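PDB 3UPV: heat shock protein STI1 from Saccharomyces cerevisiae, which serves as an adaptor co-chaperone that binds Hsp70 and Hsp90, here through a TPR domain holding the C-terminal peptide of Hsp70. Local coordinates for residues F54-I58 / A81-V85; C61-I65 / I76-T80. All coordinates share one frame; numbering follows the deposited sequence.

Contact 1: residues F54-I58 / A81-V85; sequences FPEAI and AQIAV
Phe54 and Ile58, one turn apart on helix 54-67, push towards Ala81 and Ala84 at the C-terminal end of helix 72-84 and Val85 just beyond it. This is the packing of neighbouring tetratricopeptide repeats: the second helix of TPR 8 lies against the first helix of TPR 9, and small residues on one make the hollows that large residues on the other fill. Ala84 supplies the bump that meets the ring of Phe54. With CG of Phe54 beside its backbone N and opposite the carbonyl carbon (chi1 -64°), the ring turns one face to the Ala84 methyl, whose CB is 3.6 Å from the Phe54 ring centroid and 16° off the normal, a CH-pi contact displaced towards the CE1 and CZ rim. A side chain as short as alanine's suits a ring lying this close to the helix. An alanine in place of Phe54 would probably strip the Ala84 methyl of its aromatic cover and open a gap beside Val85. The methyl of Ala81 meets the same ring obliquely and is also the stop for Ile58: CG1 of Ile58 presses on CB of Ala81 at 3.5 Å, tighter than usual for two carbons. Val85 divides its branches between the two large neighbours. CG1 of Val85 reaches CB of Phe54 at 3.4 Å, while CG2 of Val85 lies 3.8 Å from CD1 of Ile58.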
loop_
_atom_site.group_PDB
_atom_site.type_symbol
_atom_site.label_atom_id
_atom_site.label_comp_id
_atom_site.label_asym_id
_atom_site.label_seq_id
_atom_site.Cartn_x
_atom_site.Cartn_y
_atom_site.Cartn_z
ATOM N N PHE A 54 0.977 1.206 -11.989
ATOM C CA PHE A 54 1.063 2.243 -10.946
ATOM C C PHE A 54 -0.149 3.199 -10.708
ATOM O O PHE A 54 -0.468 3.487 -9.579
ATOM C CB PHE A 54 2.378 3.020 -11.101
ATOM C CG PHE A 54 3.600 2.142 -10.870
ATOM C CD1 PHE A 54 3.857 1.632 -9.599
ATOM C CD2 PHE A 54 4.446 1.784 -11.937
ATOM C CE1 PHE A 54 4.962 0.812 -9.368
ATOM C CE2 PHE A 54 5.551 0.950 -11.746
ATOM C CZ PHE A 54 5.827 0.450 -10.438
ATOM N N PRO A 55 -0.763 3.707 -11.748
ATOM C CA PRO A 55 -2.003 4.562 -11.618
ATOM C C PRO A 55 -3.076 3.831 -10.791
ATOM O O PRO A 55 -3.587 4.404 -9.832
ATOM C CB PRO A 55 -2.443 4.719 -13.049
ATOM C CG PRO A 55 -1.129 4.650 -13.793
ATOM C CD PRO A 55 -0.386 3.526 -13.166
ATOM N N GLU A 56 -3.319 2.547 -11.123
ATOM C CA GLU A 56 -4.247 1.681 -10.350
ATOM C C GLU A 56 -3.791 1.485 -8.909
ATOM O O GLU A 56 -4.599 1.606 -7.975
ATOM C CB GLU A 56 -4.461 0.352 -11.076
ATOM C CG GLU A 56 -5.158 0.640 -12.389
ATOM C CD GLU A 56 -4.203 0.965 -13.584
ATOM O OE1 GLU A 56 -4.733 1.121 -14.728
ATOM O OE2 GLU A 56 -2.940 1.013 -13.426
ATOM N N ALA A 57 -2.502 1.179 -8.729
ATOM C CA ALA A 57 -1.986 1.009 -7.363
ATOM C C ALA A 57 -2.191 2.274 -6.575
ATOM O O ALA A 57 -2.603 2.267 -5.376
ATOM C CB ALA A 57 -0.500 0.616 -7.367
ATOM N N ILE A 58 -1.901 3.397 -7.217
ATOM C CA ILE A 58 -2.014 4.663 -6.464
ATOM C C ILE A 58 -3.489 4.981 -6.109
ATOM O O ILE A 58 -3.777 5.445 -5.003
ATOM C CB ILE A 58 -1.358 5.860 -7.289
ATOM C CG1 ILE A 58 0.197 5.711 -7.253
ATOM C CG2 ILE A 58 -1.780 7.199 -6.759
ATOM C CD1 ILE A 58 0.963 6.523 -8.358
ATOM N N ALA A 81 4.863 4.026 -4.940
ATOM C CA ALA A 81 4.302 4.081 -6.284
ATOM C C ALA A 81 4.501 5.438 -6.898
ATOM O O ALA A 81 4.803 5.561 -8.121
ATOM C CB ALA A 81 2.826 3.666 -6.306
ATOM N N GLN A 82 4.380 6.475 -6.096
ATOM C CA GLN A 82 4.600 7.843 -6.652
ATOM C C GLN A 82 6.076 8.022 -7.109
ATOM O O GLN A 82 6.363 8.571 -8.195
ATOM C CB GLN A 82 4.193 8.946 -5.667
ATOM C CG GLN A 82 2.650 9.028 -5.542
ATOM C CD GLN A 82 2.167 10.005 -4.468
ATOM O OE1 GLN A 82 1.304 10.833 -4.718
ATOM N NE2 GLN A 82 2.786 9.987 -3.334
ATOM N N ILE A 83 7.022 7.465 -6.357
ATOM C CA ILE A 83 8.370 7.518 -6.804
ATOM C C ILE A 83 8.509 6.756 -8.144
ATOM O O ILE A 83 9.223 7.196 -9.045
ATOM C CB ILE A 83 9.266 6.922 -5.734
ATOM C CG1 ILE A 83 9.353 7.934 -4.571
ATOM C CG2 ILE A 83 10.715 6.580 -6.192
ATOM C CD1 ILE A 83 9.966 7.385 -3.364
ATOM N N ALA A 84 7.790 5.637 -8.278
ATOM C CA ALA A 84 7.942 4.850 -9.475
ATOM C C ALA A 84 7.516 5.586 -10.706
ATOM O O ALA A 84 8.086 5.342 -11.786
ATOM C CB ALA A 84 7.217 3.517 -9.351
ATOM N N VAL A 85 6.517 6.444 -10.547
ATOM C CA VAL A 85 5.994 7.261 -11.655
ATOM C C VAL A 85 6.546 8.693 -11.676
ATOM O O VAL A 85 6.077 9.559 -12.425
ATOM C CB VAL A 85 4.431 7.274 -11.711
ATOM C CG1 VAL A 85 3.871 5.898 -12.043
ATOM C CG2 VAL A 85 3.854 7.828 -10.430
#

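Contact 2: residues C61-I65 / I76-T80; sequences CNKAI and IRKAT
Cys61 meets Lys78 where the two backbones come nearest, 5.5 Å between Cys61 CA and Lys78 CA. Their first side-chain carbons also touch, with Cys61 CB 3.7 Å from Lys78 CB. Beyond that point the side chains diverge. The sulfur of Cys61 turns to the side of its own backbone N (chi1 -71°), which lays Cys61 SG against Arg77, 3.7 Å from Arg77 CB and close to CG and CD as well. A small, polarisable thiol suits this buried spot, where it rests on the aliphatic stem of the arginine. Segments 61-65 and 76-80 run nearly antiparallel, 155° between their directions, with axes 9.8 Å apart at closest approach, as the second helix of TPR 8 and the first of TPR 9 do in the TPR superhelix. Lys78 is stretched out almost fully and carries its chain across Asn62 and Ile65 at about a right angle to each. Its methylenes give Ile65 an apolar partner, with CD1 of Ile65 3.9 Å from CD of Lys78, while the ammonium end arrives beside the amide of Asn62. The guanidinium group of Arg77 hydrogen-bonds the backbone of the bound peptide through NH1, while NE is held by Ser42 on helix 38-50. The carbonyl O of Arg77 accepts a hydrogen bond from OG1 of Thr80, at 2.7 Å, the hydroxyl lying out of the carbonyl plane.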
loop_
_atom_site.group_PDB
_atom_site.type_symbol
_atom_site.label_atom_id
_atom_site.label_comp_id
_atom_site.label_asym_id
_atom_site.label_seq_id
_atom_site.Cartn_x
_atom_site.Cartn_y
_atom_site.Cartn_z
ATOM N N CYS A 61 -4.296 2.834 -3.101
ATOM C CA CYS A 61 -3.736 3.380 -1.905
ATOM C C CYS A 61 -4.552 4.604 -1.444
ATOM O O CYS A 61 -4.808 4.733 -0.213
ATOM C CB CYS A 61 -2.306 3.849 -2.144
ATOM S SG CYS A 61 -1.120 2.501 -2.361
ATOM N N ASN A 62 -4.938 5.486 -2.374
ATOM C CA ASN A 62 -5.819 6.626 -2.036
ATOM C C ASN A 62 -7.152 6.185 -1.400
ATOM O O ASN A 62 -7.633 6.751 -0.397
ATOM C CB ASN A 62 -5.995 7.538 -3.255
ATOM C CG ASN A 62 -4.794 8.385 -3.465
ATOM O OD1 ASN A 62 -4.360 8.618 -4.600
ATOM N ND2 ASN A 62 -4.198 8.822 -2.351
ATOM N N LYS A 63 -7.725 5.133 -1.936
ATOM C CA LYS A 63 -8.974 4.585 -1.379
ATOM C C LYS A 63 -8.729 3.984 0.041
ATOM O O LYS A 63 -9.562 4.153 0.924
ATOM C CB LYS A 63 -9.566 3.564 -2.365
ATOM C CG LYS A 63 -11.073 3.225 -2.197
ATOM C CD LYS A 63 -12.008 4.348 -2.720
ATOM C CE LYS A 63 -12.278 4.279 -4.239
ATOM N NZ LYS A 63 -13.420 5.176 -4.778
ATOM N N ALA A 64 -7.619 3.269 0.234
ATOM C CA ALA A 64 -7.267 2.746 1.543
ATOM C C ALA A 64 -7.152 3.866 2.565
ATOM O O ALA A 64 -7.606 3.720 3.706
ATOM C CB ALA A 64 -5.929 1.973 1.492
ATOM N N ILE A 65 -6.531 4.963 2.135
ATOM C CA ILE A 65 -6.374 6.171 2.961
ATOM C C ILE A 65 -7.743 6.732 3.356
ATOM O O ILE A 65 -7.969 7.078 4.541
ATOM C CB ILE A 65 -5.426 7.225 2.292
ATOM C CG1 ILE A 65 -3.965 6.678 2.369
ATOM C CG2 ILE A 65 -5.605 8.663 2.987
ATOM C CD1 ILE A 65 -2.932 7.358 1.448
ATOM N N ILE A 76 2.858 4.617 2.958
ATOM C CA ILE A 76 4.168 4.246 2.514
ATOM C C ILE A 76 4.093 3.620 1.108
ATOM O O ILE A 76 4.840 3.976 0.154
ATOM C CB ILE A 76 4.863 3.308 3.473
ATOM C CG1 ILE A 76 5.086 4.037 4.789
ATOM C CG2 ILE A 76 6.194 2.826 2.816
ATOM C CD1 ILE A 76 5.527 3.141 5.908
ATOM N N ARG A 77 3.087 2.760 0.929
ATOM C CA ARG A 77 2.868 2.174 -0.399
ATOM C C ARG A 77 2.634 3.197 -1.499
ATOM O O ARG A 77 3.153 3.095 -2.643
ATOM C CB ARG A 77 1.683 1.237 -0.291
ATOM C CG ARG A 77 1.784 0.254 -1.327
ATOM C CD ARG A 77 0.677 -0.817 -1.330
ATOM N NE ARG A 77 0.540 -1.616 -0.099
ATOM C CZ ARG A 77 1.383 -2.597 0.229
ATOM N NH1 ARG A 77 1.213 -3.341 1.346
ATOM N NH2 ARG A 77 2.399 -2.844 -0.589
ATOM N N LYS A 78 1.736 4.133 -1.234
ATOM C CA LYS A 78 1.478 5.196 -2.197
ATOM C C LYS A 78 2.738 5.986 -2.591
ATOM O O LYS A 78 2.933 6.272 -3.774
ATOM C CB LYS A 78 0.516 6.170 -1.568
ATOM C CG LYS A 78 0.161 7.359 -2.459
ATOM C CD LYS A 78 -0.865 8.242 -1.718
ATOM C CE LYS A 78 -1.042 9.573 -2.417
ATOM N NZ LYS A 78 -2.102 10.445 -1.777
ATOM N N ALA A 79 3.538 6.371 -1.580
ATOM C CA ALA A 79 4.778 7.117 -1.850
ATOM C C ALA A 79 5.694 6.326 -2.729
ATOM O O ALA A 79 6.355 6.893 -3.620
ATOM C CB ALA A 79 5.481 7.465 -0.586
ATOM N N THR A 80 5.788 5.021 -2.446
ATOM C CA THR A 80 6.675 4.133 -3.244
ATOM C C THR A 80 6.180 4.130 -4.722
ATOM O O THR A 80 6.984 4.228 -5.637
ATOM C CB THR A 80 6.817 2.697 -2.700
ATOM O OG1 THR A 80 5.581 2.000 -2.798
ATOM C CG2 THR A 80 7.253 2.681 -1.259
#

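Contacts 1 and 2 are successive levels of one interface, both between helix 54-67 and helix 72-84, with centres 9 Å apart. Because the helices run nearly antiparallel, the path towards the turn that joins them runs from 54-58 to 61-65 on one helix and from 81-85 back to 76-80 on the other. Contact 1 is an apolar level, its centre about 10 Å from that of the chain; contact 2 lies deeper, its centre about 4 Å from that of the chain, and mixes thiol, amide and charged groups. The Hsp70 peptide is reached from contact 2, where Arg77 binds its backbone and Ile76 and Thr80 pack on its side chains.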